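PDB 5AL7: spindle assembly abnormal protein 6 homolog from Drosophila melanogaster, which acts as the central scaffold of the centriole cartwheel, ensuring its ninefold symmetry, through a globular head and a coiled coil that dimerises. Local coordinates for residues A15-G20 and L165-S170; L49-R54 and Q62-E67; R73-T78 and C156-L161. The protein carries 1 engineered substitution. One frame throughout, in Å; residues are numbered along the deposited sequence.

Contact 1. Residues A15-G20 and L165-S170; sequences AKMDYG and LFYINS
The phenol oxygen Y167 OH, held out from helix 161-187, accepts a nearly straight hydrogen bond from the backbone M17 N at 2.7 Å (169° at the hydrogen). M17, centre of an inverse gamma turn, also lays its side chain against the same oxygen, with CB at 3.6 Å from Y167 OH, before bending away toward strands 44-55 and 60-67. One helix position earlier, F166 has CG anti to its backbone N (chi1 169°), which sends the ring out to the loop. K16 CB covers one face of that ring near its rim; S170 OG lies over the centre of the opposite face and hydrogen-bonds to F166 O. D18 brings its carboxylate to the far end of the F166 ring, OD2 standing 3.7 Å from CE1 with the two planes 47° apart. R64 makes a cation-pi contact with the Y167 ring. A phenylalanine in place of Y167 would probably leave the M17 amide without this acceptor and the loop less firmly tied to the helix. L165 and I168 pack on their counterparts in the second subunit, so the arrangement belongs to the junction of head and dimeric coiled coil in the XRCC4-like architecture of SAS-6.

Contact 2. Residues L49-R54 and Q62-E67; sequences LLYAER and QLRLTE
An antiparallel beta hairpin of the SAS-6 head domain brings strands 44-55 and 60-67 side by side, their local axes 4.8 Å apart. Three hydrogen-bonded pairs, L49 with T66, Y51 with R64 and E53 with Q62, are each closed by two backbone bonds; R64 N to Y51 O, at 2.9 Å, is typical. The side chains of these six residues share one face. There R64, its chain bent at chi3 (-79°), folds its guanidinium back over Y51, so that NH1 stands 3.5 Å from Y51 CG above one ring face, the two planes 25° apart. The other terminal nitrogen, R64 NH2, forms a salt bridge with E53 OE2 at 2.8 Å, although the hydrogen bond within it is bent and weak, and R64 NE adds a weak bond to Q62 OE1. T66 OG1 meets the Y51 ring at its edge, and both hydroxyls of this pair hydrogen-bond to Q71. On the reverse face L50 CD1 touches L65 CD1 at 3.8 Å and A52 CB touches L63 CD2 at 3.5 Å. L50, A52 and L63 rest on L108 of helix 97-113, helix 161-187 packs over the face that carries R64, and strands 23-36 and 70-80 continue the sheet beyond the hairpin.

Contact 3. Residues R73-T78 and C156-L161; sequences RMYITT and CRSAPL
A159 CB is the bump at the centre of this contact: it fits between the side chains of M74 and I76, touching I76 CD1 at 3.6 Å and M74 CB at 3.9 Å. I76 has CG1 anti to its carbonyl carbon (chi1 -61°) and its chain extended, which lays CG1 and CD1 along the alanine methyl, while M74 contributes the base of its chain before turning off at chi3. M74 O also borders the methyl, 3.4 Å from A159 CB, and accepts a hydrogen bond from A159 N at 3.0 Å just where residues 156-161 leave the sheet. Further along, I76 and R157 form an antiparallel hydrogen-bonded pair, with I76 N reaching R157 O at 2.8 Å and R157 N returning a bond to I76 O. The R157 side chain leads away from strand 70-80; its NH1 bonds to S158 O and its NH2 to S12 OG. On the face that carries Y75 and S158, C156 SG is a second bump, lodged near Y75 CB at 4.1 Å and beside the T77 hydroxyl, and S158 OG stands off Y75 CE1 at the same 4.1 Å. The short segment axes, 143° apart in direction, reflect a strongly twisted pairing. M74 and A159 both touch V164, and I76 touches T163, so the A159 side is roofed by helix 161-187, which has P160 as its N-cap. This is the strand-to-helix corner at which the beta head of SAS-6, as in XRCC4-like proteins, passes into its coiled coil.

From the N terminus, the loop at 15-20 opens contact 1, which closes only at helix 161-187, so contacts 2 and 3 both lie within its span. Contact 2 shuts first, as the short hairpin of strands 44-55 and 60-67; contact 3 then runs from strand 70-80 across two helices and two strands to strand 149-158. The two follow in series without crossing, and strands 60-67 and 70-80 join them through L63 N to T77 O and L65 N to Y75 O. Y167 of contact 1 packs on R64 of contact 2 and on M74 and I76 of contact 3, tying together the N-terminal loop, the sheet and the first turns of helix 161-187, which leads into the coiled coil.

Contact 1. Residues A15-G20 and L165-S170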
# COMPACT_ATOMS: atom_id res chain seq x y z
N ALA A 15 -17.33 -8.74 8.82
CA ALA A 15 -17.96 -7.70 8.03
C ALA A 15 -16.91 -6.80 7.41
O ALA A 15 -16.02 -6.28 8.10
CB ALA A 15 -18.93 -6.90 8.90
N LYS A 16 -17.02 -6.63 6.10
CA LYS A 16 -16.18 -5.73 5.34
C LYS A 16 -17.05 -4.56 4.90
O LYS A 16 -18.17 -4.76 4.45
CB LYS A 16 -15.59 -6.42 4.12
CG LYS A 16 -14.72 -7.60 4.45
CD LYS A 16 -14.75 -8.61 3.33
CE LYS A 16 -14.24 -9.95 3.83
NZ LYS A 16 -15.18 -10.59 4.80
N MET A 17 -16.54 -3.35 5.08
CA MET A 17 -17.26 -2.16 4.65
C MET A 17 -17.02 -1.92 3.16
O MET A 17 -16.42 -0.92 2.77
CB MET A 17 -16.84 -0.95 5.49
CG MET A 17 -17.16 -1.12 6.97
SD MET A 17 -18.93 -1.20 7.37
CE MET A 17 -19.36 0.53 7.23
N ASP A 18 -17.45 -2.87 2.34
CA ASP A 18 -17.31 -2.80 0.89
C ASP A 18 -18.62 -2.31 0.25
O ASP A 18 -19.29 -3.07 -0.46
CB ASP A 18 -16.92 -4.17 0.32
CG ASP A 18 -16.28 -4.07 -1.07
OD1 ASP A 18 -16.21 -2.94 -1.61
OD2 ASP A 18 -15.87 -5.13 -1.61
N TYR A 19 -18.98 -1.07 0.53
CA TYR A 19 -20.24 -0.53 0.03
C TYR A 19 -20.03 0.69 -0.85
O TYR A 19 -20.95 1.49 -1.06
CB TYR A 19 -21.18 -0.17 1.19
CG TYR A 19 -21.54 -1.37 2.03
CD1 TYR A 19 -22.47 -2.30 1.59
CD2 TYR A 19 -20.96 -1.57 3.28
CE1 TYR A 19 -22.81 -3.40 2.36
CE2 TYR A 19 -21.28 -2.66 4.06
CZ TYR A 19 -22.21 -3.58 3.59
OH TYR A 19 -22.54 -4.67 4.35
N GLY A 20 -18.80 0.85 -1.35
CA GLY A 20 -18.52 1.89 -2.31
C GLY A 20 -18.85 3.27 -1.80
O GLY A 20 -18.51 3.64 -0.68
N LEU A 165 -6.61 -8.47 4.93
CA LEU A 165 -6.00 -8.41 3.61
C LEU A 165 -6.79 -7.48 2.71
O LEU A 165 -6.21 -6.74 1.91
CB LEU A 165 -5.91 -9.82 3.02
CG LEU A 165 -5.18 -10.00 1.70
CD1 LEU A 165 -3.86 -9.27 1.77
CD2 LEU A 165 -4.95 -11.49 1.45
N PHE A 166 -8.11 -7.49 2.88
CA PHE A 166 -8.99 -6.58 2.15
C PHE A 166 -8.65 -5.11 2.47
O PHE A 166 -8.49 -4.28 1.56
CB PHE A 166 -10.45 -6.86 2.49
CG PHE A 166 -11.41 -5.81 1.98
CD1 PHE A 166 -11.82 -5.81 0.66
CD2 PHE A 166 -11.88 -4.81 2.83
CE1 PHE A 166 -12.68 -4.84 0.19
CE2 PHE A 166 -12.74 -3.84 2.37
CZ PHE A 166 -13.14 -3.85 1.04
N TYR A 167 -8.59 -4.78 3.75
CA TYR A 167 -8.33 -3.39 4.11
C TYR A 167 -6.89 -2.93 3.79
O TYR A 167 -6.67 -1.80 3.34
CB TYR A 167 -8.66 -3.16 5.58
CG TYR A 167 -10.15 -3.14 5.84
CD1 TYR A 167 -10.96 -2.14 5.31
CD2 TYR A 167 -10.74 -4.13 6.62
CE1 TYR A 167 -12.32 -2.12 5.54
CE2 TYR A 167 -12.10 -4.12 6.85
CZ TYR A 167 -12.88 -3.11 6.31
OH TYR A 167 -14.24 -3.12 6.56
N ILE A 168 -5.91 -3.79 4.01
CA ILE A 168 -4.54 -3.40 3.72
C ILE A 168 -4.32 -3.30 2.19
O ILE A 168 -3.62 -2.39 1.72
CB ILE A 168 -3.53 -4.38 4.38
CG1 ILE A 168 -3.37 -4.02 5.86
CG2 ILE A 168 -2.18 -4.33 3.73
CD1 ILE A 168 -3.02 -5.16 6.71
N ASN A 169 -4.95 -4.18 1.43
CA ASN A 169 -4.88 -4.09 -0.03
C ASN A 169 -5.53 -2.81 -0.53
O ASN A 169 -4.97 -2.11 -1.38
CB ASN A 169 -5.56 -5.29 -0.68
CG ASN A 169 -5.44 -5.28 -2.19
OD1 ASN A 169 -4.36 -5.49 -2.73
ND2 ASN A 169 -6.54 -5.05 -2.88
N SER A 170 -6.70 -2.49 0.02
CA SER A 170 -7.39 -1.26 -0.34
C SER A 170 -6.53 -0.05 -0.02
O SER A 170 -6.43 0.89 -0.81
CB SER A 170 -8.71 -1.17 0.38
OG SER A 170 -9.52 -2.27 0.04

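Contact 2. Residues L49-R54 and Q62-E67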
# COMPACT_ATOMS: atom_id res chain seq x y z
N LEU A 49 -4.09 3.46 14.95
CA LEU A 49 -4.76 4.26 13.94
C LEU A 49 -6.22 3.89 13.94
O LEU A 49 -6.56 2.70 13.77
CB LEU A 49 -4.18 4.01 12.55
CG LEU A 49 -2.77 4.50 12.25
CD1 LEU A 49 -2.26 3.77 11.04
CD2 LEU A 49 -2.78 6.01 12.02
N LEU A 50 -7.08 4.88 14.16
CA LEU A 50 -8.50 4.62 14.18
C LEU A 50 -9.20 5.11 12.92
O LEU A 50 -8.97 6.23 12.44
CB LEU A 50 -9.14 5.24 15.41
CG LEU A 50 -10.55 4.69 15.62
CD1 LEU A 50 -10.73 4.38 17.09
CD2 LEU A 50 -11.62 5.67 15.16
N TYR A 51 -10.05 4.22 12.41
CA TYR A 51 -10.88 4.40 11.24
C TYR A 51 -12.35 4.26 11.62
O TYR A 51 -12.77 3.17 12.00
CB TYR A 51 -10.57 3.36 10.16
CG TYR A 51 -9.14 3.29 9.72
CD1 TYR A 51 -8.22 2.48 10.38
CD2 TYR A 51 -8.70 4.03 8.64
CE1 TYR A 51 -6.90 2.41 9.96
CE2 TYR A 51 -7.39 3.96 8.21
CZ TYR A 51 -6.50 3.16 8.87
OH TYR A 51 -5.19 3.10 8.44
N ALA A 52 -13.13 5.31 11.49
CA ALA A 52 -14.54 5.22 11.87
C ALA A 52 -15.46 5.48 10.69
O ALA A 52 -15.49 6.60 10.15
CB ALA A 52 -14.84 6.19 13.02
N GLU A 53 -16.23 4.47 10.26
CA GLU A 53 -17.10 4.72 9.10
C GLU A 53 -18.46 4.00 9.19
O GLU A 53 -18.57 2.92 9.79
CB GLU A 53 -16.38 4.34 7.81
CG GLU A 53 -15.83 2.91 7.74
CD GLU A 53 -14.76 2.71 6.67
OE1 GLU A 53 -14.00 3.66 6.37
OE2 GLU A 53 -14.68 1.59 6.10
N ARG A 54 -19.48 4.59 8.57
CA ARG A 54 -20.82 4.00 8.55
C ARG A 54 -21.39 3.87 7.12
O ARG A 54 -20.85 4.41 6.16
CB ARG A 54 -21.78 4.82 9.41
CG ARG A 54 -22.29 6.06 8.71
CD ARG A 54 -23.42 6.76 9.47
NE ARG A 54 -23.96 7.85 8.65
CZ ARG A 54 -23.61 9.13 8.76
NH1 ARG A 54 -22.73 9.50 9.68
NH2 ARG A 54 -24.15 10.04 7.96
N GLN A 62 -18.90 0.68 11.58
CA GLN A 62 -17.69 -0.08 11.84
C GLN A 62 -16.56 0.81 12.31
O GLN A 62 -16.32 1.90 11.75
CB GLN A 62 -17.24 -0.86 10.60
CG GLN A 62 -16.31 -2.00 10.96
CD GLN A 62 -15.63 -2.59 9.77
OE1 GLN A 62 -14.80 -1.93 9.14
NE2 GLN A 62 -15.94 -3.84 9.46
N LEU A 63 -15.90 0.36 13.37
CA LEU A 63 -14.71 0.99 13.92
C LEU A 63 -13.52 0.06 13.75
O LEU A 63 -13.54 -1.08 14.24
CB LEU A 63 -14.87 1.35 15.40
CG LEU A 63 -16.00 2.27 15.84
CD1 LEU A 63 -16.09 2.30 17.36
CD2 LEU A 63 -15.77 3.65 15.31
N ARG A 64 -12.51 0.51 13.03
CA ARG A 64 -11.30 -0.28 12.86
C ARG A 64 -10.14 0.33 13.59
O ARG A 64 -9.87 1.53 13.51
CB ARG A 64 -10.97 -0.44 11.37
CG ARG A 64 -11.83 -1.49 10.68
CD ARG A 64 -11.49 -1.60 9.22
NE ARG A 64 -12.11 -0.52 8.47
CZ ARG A 64 -11.43 0.46 7.90
NH1 ARG A 64 -10.10 0.47 7.96
NH2 ARG A 64 -12.08 1.41 7.24
N LEU A 65 -9.43 -0.53 14.32
CA LEU A 65 -8.27 -0.11 15.09
C LEU A 65 -7.04 -0.88 14.63
O LEU A 65 -7.03 -2.11 14.65
CB LEU A 65 -8.53 -0.34 16.57
CG LEU A 65 -7.66 0.34 17.61
CD1 LEU A 65 -7.96 1.83 17.68
CD2 LEU A 65 -7.92 -0.35 18.93
N THR A 66 -6.01 -0.17 14.17
CA THR A 66 -4.80 -0.85 13.69
C THR A 66 -3.58 -0.43 14.50
O THR A 66 -3.48 0.72 14.92
CB THR A 66 -4.52 -0.55 12.20
OG1 THR A 66 -4.26 0.85 12.03
CG2 THR A 66 -5.69 -0.96 11.34
N GLU A 67 -2.66 -1.34 14.79
CA GLU A 67 -1.43 -0.93 15.44
C GLU A 67 -0.54 -0.23 14.42
O GLU A 67 -0.20 -0.82 13.40
CB GLU A 67 -0.71 -2.11 16.06
CG GLU A 67 -1.41 -2.65 17.28
CD GLU A 67 -0.58 -3.68 18.00
OE1 GLU A 67 0.64 -3.43 18.20
OE2 GLU A 67 -1.16 -4.72 18.38

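Contact 3. Residues R73-T78 and C156-L161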
# COMPACT_ATOMS: atom_id res chain seq x y z
N ARG A 73 -2.08 -5.97 12.43
CA ARG A 73 -2.68 -6.17 13.75
C ARG A 73 -3.97 -5.35 13.85
O ARG A 73 -3.96 -4.20 14.31
CB ARG A 73 -1.70 -5.80 14.87
CG ARG A 73 -0.31 -6.42 14.74
CD ARG A 73 0.29 -6.73 16.12
NE ARG A 73 0.17 -8.14 16.47
CZ ARG A 73 0.10 -8.61 17.72
NH1 ARG A 73 0.12 -7.78 18.76
NH2 ARG A 73 -0.00 -9.92 17.93
N MET A 74 -5.07 -5.94 13.38
CA MET A 74 -6.34 -5.24 13.25
C MET A 74 -7.45 -5.76 14.16
O MET A 74 -7.66 -6.97 14.27
CB MET A 74 -6.80 -5.30 11.79
CG MET A 74 -7.83 -4.26 11.41
SD MET A 74 -8.14 -4.35 9.65
CE MET A 74 -6.64 -3.60 9.02
N TYR A 75 -8.17 -4.82 14.76
CA TYR A 75 -9.27 -5.12 15.67
C TYR A 75 -10.49 -4.37 15.18
O TYR A 75 -10.42 -3.17 14.91
CB TYR A 75 -8.93 -4.73 17.11
CG TYR A 75 -7.60 -5.28 17.54
CD1 TYR A 75 -7.49 -6.57 18.04
CD2 TYR A 75 -6.45 -4.53 17.39
CE1 TYR A 75 -6.25 -7.09 18.43
CE2 TYR A 75 -5.21 -5.05 17.77
CZ TYR A 75 -5.12 -6.32 18.29
OH TYR A 75 -3.89 -6.82 18.65
N ILE A 76 -11.58 -5.10 14.98
CA ILE A 76 -12.75 -4.52 14.33
C ILE A 76 -13.98 -4.62 15.21
O ILE A 76 -14.25 -5.68 15.78
CB ILE A 76 -13.04 -5.21 12.99
CG1 ILE A 76 -11.86 -5.04 12.04
CG2 ILE A 76 -14.32 -4.66 12.37
CD1 ILE A 76 -12.08 -5.62 10.67
N THR A 77 -14.71 -3.51 15.31
CA THR A 77 -16.02 -3.49 15.96
C THR A 77 -17.11 -3.13 14.97
O THR A 77 -17.11 -2.05 14.37
CB THR A 77 -16.05 -2.48 17.12
OG1 THR A 77 -15.28 -2.99 18.21
CG2 THR A 77 -17.46 -2.29 17.60
N THR A 78 -18.06 -4.04 14.79
CA THR A 78 -19.15 -3.78 13.85
C THR A 78 -20.51 -3.87 14.53
O THR A 78 -20.91 -4.93 15.00
CB THR A 78 -19.13 -4.76 12.66
OG1 THR A 78 -17.79 -4.87 12.15
CG2 THR A 78 -20.06 -4.26 11.55
N CYS A 156 -15.71 -6.04 20.56
CA CYS A 156 -14.64 -5.95 19.57
C CYS A 156 -14.06 -7.31 19.20
O CYS A 156 -14.02 -8.23 20.01
CB CYS A 156 -13.53 -5.05 20.09
SG CYS A 156 -12.61 -4.32 18.78
N ARG A 157 -13.59 -7.42 17.97
CA ARG A 157 -13.16 -8.68 17.40
C ARG A 157 -11.76 -8.59 16.84
O ARG A 157 -11.32 -7.52 16.40
CB ARG A 157 -14.16 -9.10 16.32
CG ARG A 157 -14.00 -10.49 15.78
CD ARG A 157 -14.33 -10.50 14.29
NE ARG A 157 -14.76 -11.82 13.80
CZ ARG A 157 -13.93 -12.80 13.49
NH1 ARG A 157 -12.62 -12.64 13.63
NH2 ARG A 157 -14.41 -13.96 13.05
N SER A 158 -11.03 -9.69 16.88
CA SER A 158 -9.74 -9.74 16.21
C SER A 158 -9.94 -10.09 14.74
O SER A 158 -10.40 -11.20 14.42
CB SER A 158 -8.81 -10.73 16.88
OG SER A 158 -7.50 -10.49 16.44
N ALA A 159 -9.67 -9.14 13.85
CA ALA A 159 -9.98 -9.30 12.43
C ALA A 159 -9.30 -10.52 11.79
O ALA A 159 -8.09 -10.73 11.93
CB ALA A 159 -9.60 -8.05 11.68
N PRO A 160 -10.10 -11.34 11.09
CA PRO A 160 -9.59 -12.51 10.37
C PRO A 160 -8.82 -12.11 9.11
O PRO A 160 -9.05 -11.03 8.54
CB PRO A 160 -10.86 -13.28 10.02
CG PRO A 160 -11.91 -12.24 9.96
CD PRO A 160 -11.56 -11.20 10.97
N LEU A 161 -7.93 -12.99 8.67
CA LEU A 161 -6.99 -12.68 7.59
C LEU A 161 -7.63 -12.14 6.33
O LEU A 161 -7.13 -11.17 5.76
CB LEU A 161 -6.17 -13.92 7.23
CG LEU A 161 -4.78 -13.86 7.86
CD1 LEU A 161 -4.90 -13.91 9.39
CD2 LEU A 161 -3.93 -15.00 7.33